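Acetylxylan esterase A (Aspergillus awamori, PDB 5X6S) removes acetyl side groups from the backbone of acetylated xylans, a step in the breakdown of plant-biomass polysaccharide. Local coordinates at residues A165-W176 / L205-Q216. Residues are numbered along the deposited sequence; the frame is centred on the assembly and turned at random.
With NAG (2-acetamido-2-deoxy-beta-D-glucopyranose), chain C; NAG (2-acetamido-2-deoxy-beta-D-glucopyranose), chain B.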
# COMPACT_ATOMS: atom_id res chain seq x y z
N ALA A 165 23.16 -20.94 4.35
CA ALA A 165 22.54 -22.12 3.68
C ALA A 165 22.70 -23.40 4.55
O ALA A 165 21.78 -24.23 4.65
CB ALA A 165 23.12 -22.32 2.32
N GLN A 166 23.87 -23.54 5.17
CA GLN A 166 24.13 -24.72 6.05
C GLN A 166 23.34 -24.70 7.34
O GLN A 166 23.32 -25.72 8.07
CB GLN A 166 25.62 -24.85 6.38
CG GLN A 166 26.50 -25.28 5.24
CD GLN A 166 27.92 -24.76 5.41
OE1 GLN A 166 28.32 -24.31 6.51
NE2 GLN A 166 28.69 -24.78 4.32
N GLY A 167 22.73 -23.57 7.67
CA GLY A 167 21.92 -23.45 8.87
C GLY A 167 22.75 -23.03 10.09
O GLY A 167 22.32 -23.25 11.24
N ASP A 168 23.94 -22.46 9.82
CA ASP A 168 24.89 -22.05 10.86
C ASP A 168 24.74 -20.60 11.35
O ASP A 168 25.49 -20.17 12.22
CB ASP A 168 26.33 -22.34 10.41
CG ASP A 168 26.59 -23.83 10.29
OD1 ASP A 168 26.02 -24.55 11.11
OD2 ASP A 168 27.31 -24.28 9.38
N VAL A 169 23.73 -19.88 10.82
CA VAL A 169 23.42 -18.54 11.31
C VAL A 169 22.16 -18.57 12.18
O VAL A 169 21.01 -18.71 11.69
CB VAL A 169 23.30 -17.49 10.15
CG1 VAL A 169 23.08 -16.09 10.71
CG2 VAL A 169 24.50 -17.54 9.20
N ILE A 170 22.37 -18.46 13.49
CA ILE A 170 21.29 -18.56 14.47
C ILE A 170 21.33 -17.33 15.36
O ILE A 170 22.37 -17.02 15.99
CB ILE A 170 21.38 -19.87 15.33
CG1 ILE A 170 21.36 -21.10 14.44
CG2 ILE A 170 20.21 -19.95 16.31
CD1 ILE A 170 22.11 -22.31 14.98
N THR A 171 20.21 -16.61 15.41
CA THR A 171 20.13 -15.44 16.28
C THR A 171 18.70 -15.26 16.77
O THR A 171 17.88 -16.13 16.59
CB THR A 171 20.79 -14.21 15.61
OG1 THR A 171 21.01 -13.17 16.59
CG2 THR A 171 19.89 -13.67 14.43
N THR A 172 18.41 -14.11 17.38
CA THR A 172 17.14 -13.86 18.03
C THR A 172 16.12 -13.22 17.09
O THR A 172 16.53 -12.63 16.10
CB THR A 172 17.31 -12.88 19.19
OG1 THR A 172 17.95 -11.71 18.68
CG2 THR A 172 18.18 -13.54 20.35
N PRO A 173 14.82 -13.35 17.41
CA PRO A 173 13.76 -12.57 16.76
C PRO A 173 14.11 -11.10 16.72
O PRO A 173 13.90 -10.45 15.71
CB PRO A 173 12.53 -12.81 17.65
CG PRO A 173 12.83 -14.07 18.45
CD PRO A 173 14.28 -14.41 18.32
N GLU A 174 14.72 -10.60 17.81
CA GLU A 174 15.05 -9.17 17.89
C GLU A 174 16.08 -8.75 16.86
O GLU A 174 15.92 -7.73 16.18
CB GLU A 174 15.49 -8.79 19.31
CG GLU A 174 14.29 -8.78 20.28
CD GLU A 174 13.77 -10.19 20.71
OE1 GLU A 174 14.50 -11.24 20.57
OE2 GLU A 174 12.61 -10.23 21.21
N HIS A 175 17.10 -9.56 16.74
CA HIS A 175 18.21 -9.30 15.86
C HIS A 175 17.80 -9.48 14.36
O HIS A 175 18.10 -8.60 13.52
CB HIS A 175 19.39 -10.20 16.24
CG HIS A 175 20.63 -9.92 15.47
ND1 HIS A 175 21.68 -10.80 15.43
CD2 HIS A 175 21.00 -8.87 14.70
CE1 HIS A 175 22.65 -10.32 14.68
NE2 HIS A 175 22.25 -9.14 14.22
N TRP A 176 17.10 -10.57 14.04
CA TRP A 176 16.55 -10.70 12.68
C TRP A 176 15.58 -9.57 12.34
O TRP A 176 15.58 -9.09 11.20
CB TRP A 176 15.85 -12.03 12.44
CG TRP A 176 16.73 -13.18 12.23
CD1 TRP A 176 16.73 -14.33 12.97
CD2 TRP A 176 17.73 -13.36 11.21
NE1 TRP A 176 17.69 -15.19 12.48
CE2 TRP A 176 18.29 -14.64 11.39
CE3 TRP A 176 18.17 -12.58 10.13
CZ2 TRP A 176 19.31 -15.14 10.57
CZ3 TRP A 176 19.18 -13.07 9.33
CH2 TRP A 176 19.75 -14.33 9.55
N LEU A 205 19.10 -25.76 1.68
CA LEU A 205 18.85 -24.71 2.66
C LEU A 205 18.35 -25.39 3.92
O LEU A 205 17.16 -25.78 4.04
CB LEU A 205 17.83 -23.66 2.16
CG LEU A 205 18.16 -23.02 0.80
CD1 LEU A 205 17.13 -21.99 0.43
CD2 LEU A 205 19.58 -22.44 0.79
N TYR A 206 19.28 -25.54 4.88
CA TYR A 206 19.03 -26.35 6.06
C TYR A 206 17.86 -25.83 6.88
O TYR A 206 17.62 -24.61 6.94
CB TYR A 206 20.33 -26.56 6.88
CG TYR A 206 21.19 -27.69 6.31
CD1 TYR A 206 21.98 -27.49 5.18
CD2 TYR A 206 21.17 -28.97 6.89
CE1 TYR A 206 22.74 -28.53 4.62
CE2 TYR A 206 21.92 -30.01 6.36
CZ TYR A 206 22.70 -29.78 5.21
OH TYR A 206 23.44 -30.79 4.66
N PRO A 207 17.11 -26.75 7.52
CA PRO A 207 15.84 -26.39 8.14
C PRO A 207 15.93 -25.38 9.28
O PRO A 207 14.89 -24.84 9.71
CB PRO A 207 15.29 -27.75 8.66
CG PRO A 207 16.36 -28.73 8.48
CD PRO A 207 17.41 -28.19 7.58
N GLN A 208 17.13 -25.14 9.81
CA GLN A 208 17.32 -24.08 10.81
C GLN A 208 16.78 -22.72 10.26
O GLN A 208 16.14 -21.93 11.01
CB GLN A 208 18.80 -23.92 11.23
CG GLN A 208 18.97 -22.89 12.36
CD GLN A 208 18.31 -23.36 13.62
OE1 GLN A 208 18.45 -24.52 13.98
NE2 GLN A 208 17.59 -22.50 14.28
N ASN A 209 17.01 -22.53 8.96
CA ASN A 209 16.53 -21.36 8.24
C ASN A 209 15.06 -21.18 8.29
O ASN A 209 14.57 -20.06 8.26
CB ASN A 209 17.02 -21.40 6.80
CG ASN A 209 18.50 -21.22 6.69
OD1 ASN A 209 19.05 -20.20 7.15
ND2 ASN A 209 19.16 -22.16 6.04
N TYR A 210 14.29 -22.27 8.43
CA TYR A 210 12.88 -22.10 8.67
C TYR A 210 12.66 -21.38 9.96
O TYR A 210 11.84 -20.47 10.07
CB TYR A 210 12.15 -23.47 8.68
CG TYR A 210 10.74 -23.44 9.22
CD1 TYR A 210 9.67 -23.05 8.43
CD2 TYR A 210 10.46 -23.88 10.52
CE1 TYR A 210 8.40 -23.02 8.92
CE2 TYR A 210 9.17 -23.89 11.01
CZ TYR A 210 8.14 -23.46 10.22
OH TYR A 210 6.84 -23.45 10.70
N TYR A 211 13.38 -21.82 11.00
CA TYR A 211 13.12 -21.23 12.33
C TYR A 211 13.63 -19.80 12.39
O TYR A 211 13.00 -18.95 12.99
CB TYR A 211 13.75 -22.11 13.43
CG TYR A 211 13.08 -23.47 13.47
CD1 TYR A 211 11.81 -23.63 14.01
CD2 TYR A 211 13.68 -24.58 12.86
CE1 TYR A 211 11.20 -24.90 14.02
CE2 TYR A 211 13.06 -25.81 12.84
CZ TYR A 211 11.82 -25.96 13.41
OH TYR A 211 11.19 -27.19 13.37
N GLU A 212 14.76 -19.55 11.74
CA GLU A 212 15.34 -18.17 11.66
C GLU A 212 14.40 -17.21 10.95
O GLU A 212 14.28 -16.08 11.33
CB GLU A 212 16.69 -18.21 10.99
CG GLU A 212 17.72 -19.04 11.75
CD GLU A 212 17.73 -18.69 13.26
OE1 GLU A 212 18.14 -17.56 13.63
OE2 GLU A 212 17.29 -19.56 14.06
N THR A 213 13.70 -17.69 9.95
CA THR A 213 12.71 -16.87 9.22
C THR A 213 11.47 -16.59 10.06
O THR A 213 10.95 -15.46 10.06
CB THR A 213 12.32 -17.55 7.87
OG1 THR A 213 13.50 -17.77 7.07
CG2 THR A 213 11.34 -16.69 7.12
N CYS A 214 10.97 -17.60 10.77
CA CYS A 214 9.81 -17.41 11.61
C CYS A 214 10.14 -16.46 12.77
O CYS A 214 9.32 -15.62 13.13
CB CYS A 214 9.32 -18.77 12.13
SG CYS A 214 8.48 -19.77 10.83
N LYS A 215 11.34 -16.60 13.32
CA LYS A 215 11.89 -15.63 14.31
C LYS A 215 11.85 -14.23 13.73
O LYS A 215 11.28 -13.31 14.36
CB LYS A 215 13.33 -15.98 14.65
CG LYS A 215 13.53 -17.17 15.61
CD LYS A 215 14.99 -17.52 15.64
CE LYS A 215 15.36 -18.52 16.69
NZ LYS A 215 16.84 -18.75 16.61
N GLN A 216 12.44 -14.06 12.55
CA GLN A 216 12.49 -12.73 11.89
C GLN A 216 11.13 -12.07 11.83
O GLN A 216 10.95 -10.94 12.36
CB GLN A 216 13.07 -12.86 10.51
CG GLN A 216 13.09 -11.54 9.75
CD GLN A 216 14.02 -11.61 8.54
OE1 GLN A 216 13.74 -12.34 7.59
NE2 GLN A 216 15.13 -10.91 8.60
C1 NAG C . 26.55 -11.11 9.75
C2 NAG C . 25.98 -11.05 11.17
C3 NAG C . 26.22 -9.70 11.83
C4 NAG C . 27.68 -9.34 11.76
C5 NAG C . 28.18 -9.44 10.33
C6 NAG C . 29.66 -9.25 10.31
C7 NAG C . 24.04 -12.32 11.76
C8 NAG C . 22.55 -12.48 11.66
N2 NAG C . 24.56 -11.27 11.21
O3 NAG C . 25.88 -9.78 13.19
O4 NAG C . 27.86 -8.04 12.34
O5 NAG C . 27.92 -10.71 9.74
O6 NAG C . 29.97 -9.06 8.95
O7 NAG C . 24.71 -13.15 12.31
C1 NAG B . 26.78 -14.65 5.70
C2 NAG B . 27.79 -13.50 5.86
C3 NAG B . 27.88 -13.01 7.31
C4 NAG B . 26.50 -12.67 7.87
C5 NAG B . 25.52 -13.82 7.60
C6 NAG B . 24.10 -13.42 7.96
C7 NAG B . 29.78 -13.54 4.43
C8 NAG B . 31.07 -14.22 4.11
N2 NAG B . 29.08 -14.00 5.44
O3 NAG B . 28.75 -11.89 7.33
O4 NAG B . 26.47 -12.45 9.27
O5 NAG B . 25.52 -14.30 6.26
O6 NAG B . 23.27 -14.55 7.72
O7 NAG B . 29.41 -12.59 3.72
O HOH W 1 21.22 -20.21 9.32
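Glu212 reaches from helix 208-221 to the 169-171 loop and the indole of Trp176. Its CB lies 3.5 Å from Trp176 NE1. CG packs against Val169 O. A bend at chi2 (-47°) turns the carboxylate across the helix toward Thr171 and Lys215, and each oxygen takes two bonds. Glu212 OE1 accepts from Trp176 NE1 at 2.7 Å, nearly straight and in the indole plane. Thr171 N donates to Glu212 OE1 at 2.9 Å, from the opposite face of the carboxylate. OE2 gives its syn lone pair to Lys215 NZ in a salt bridge of 2.7 Å, and Gln208 NE2 meets it on the anti side, tilted out of the plane. Four donors thus fix the rotation of this buried group and probably favour its charged form.

The contact belongs to the alpha/beta-hydrolase fold. It ties the loop ahead of helix 173-182 to helix 208-221, which packs on strand 193-199. At the other end, Leu205 lies near Ser119, the likely nucleophile.

Lys215 runs extended past Pro173, with CG 3.9 Å from the proline CD, and its NZ also donates to Thr171 O. The Ile170 and Gln208 side chains cross at about a right angle, CG1 on CG. Gln216 CB sits against Trp176 CB, and Gln216 NE2 donates to Trp176 O from above the carbonyl plane. Gln216 OE1 accepts from Ala147 N. One indole face carries Thr171 CG2 and the acetyl methyl C8 of the chain C sugar, both offset toward the rim. In the helix ended by the Schellman motif at Gly167, Ala165 O accepts from Tyr206 N at 2.8 Å.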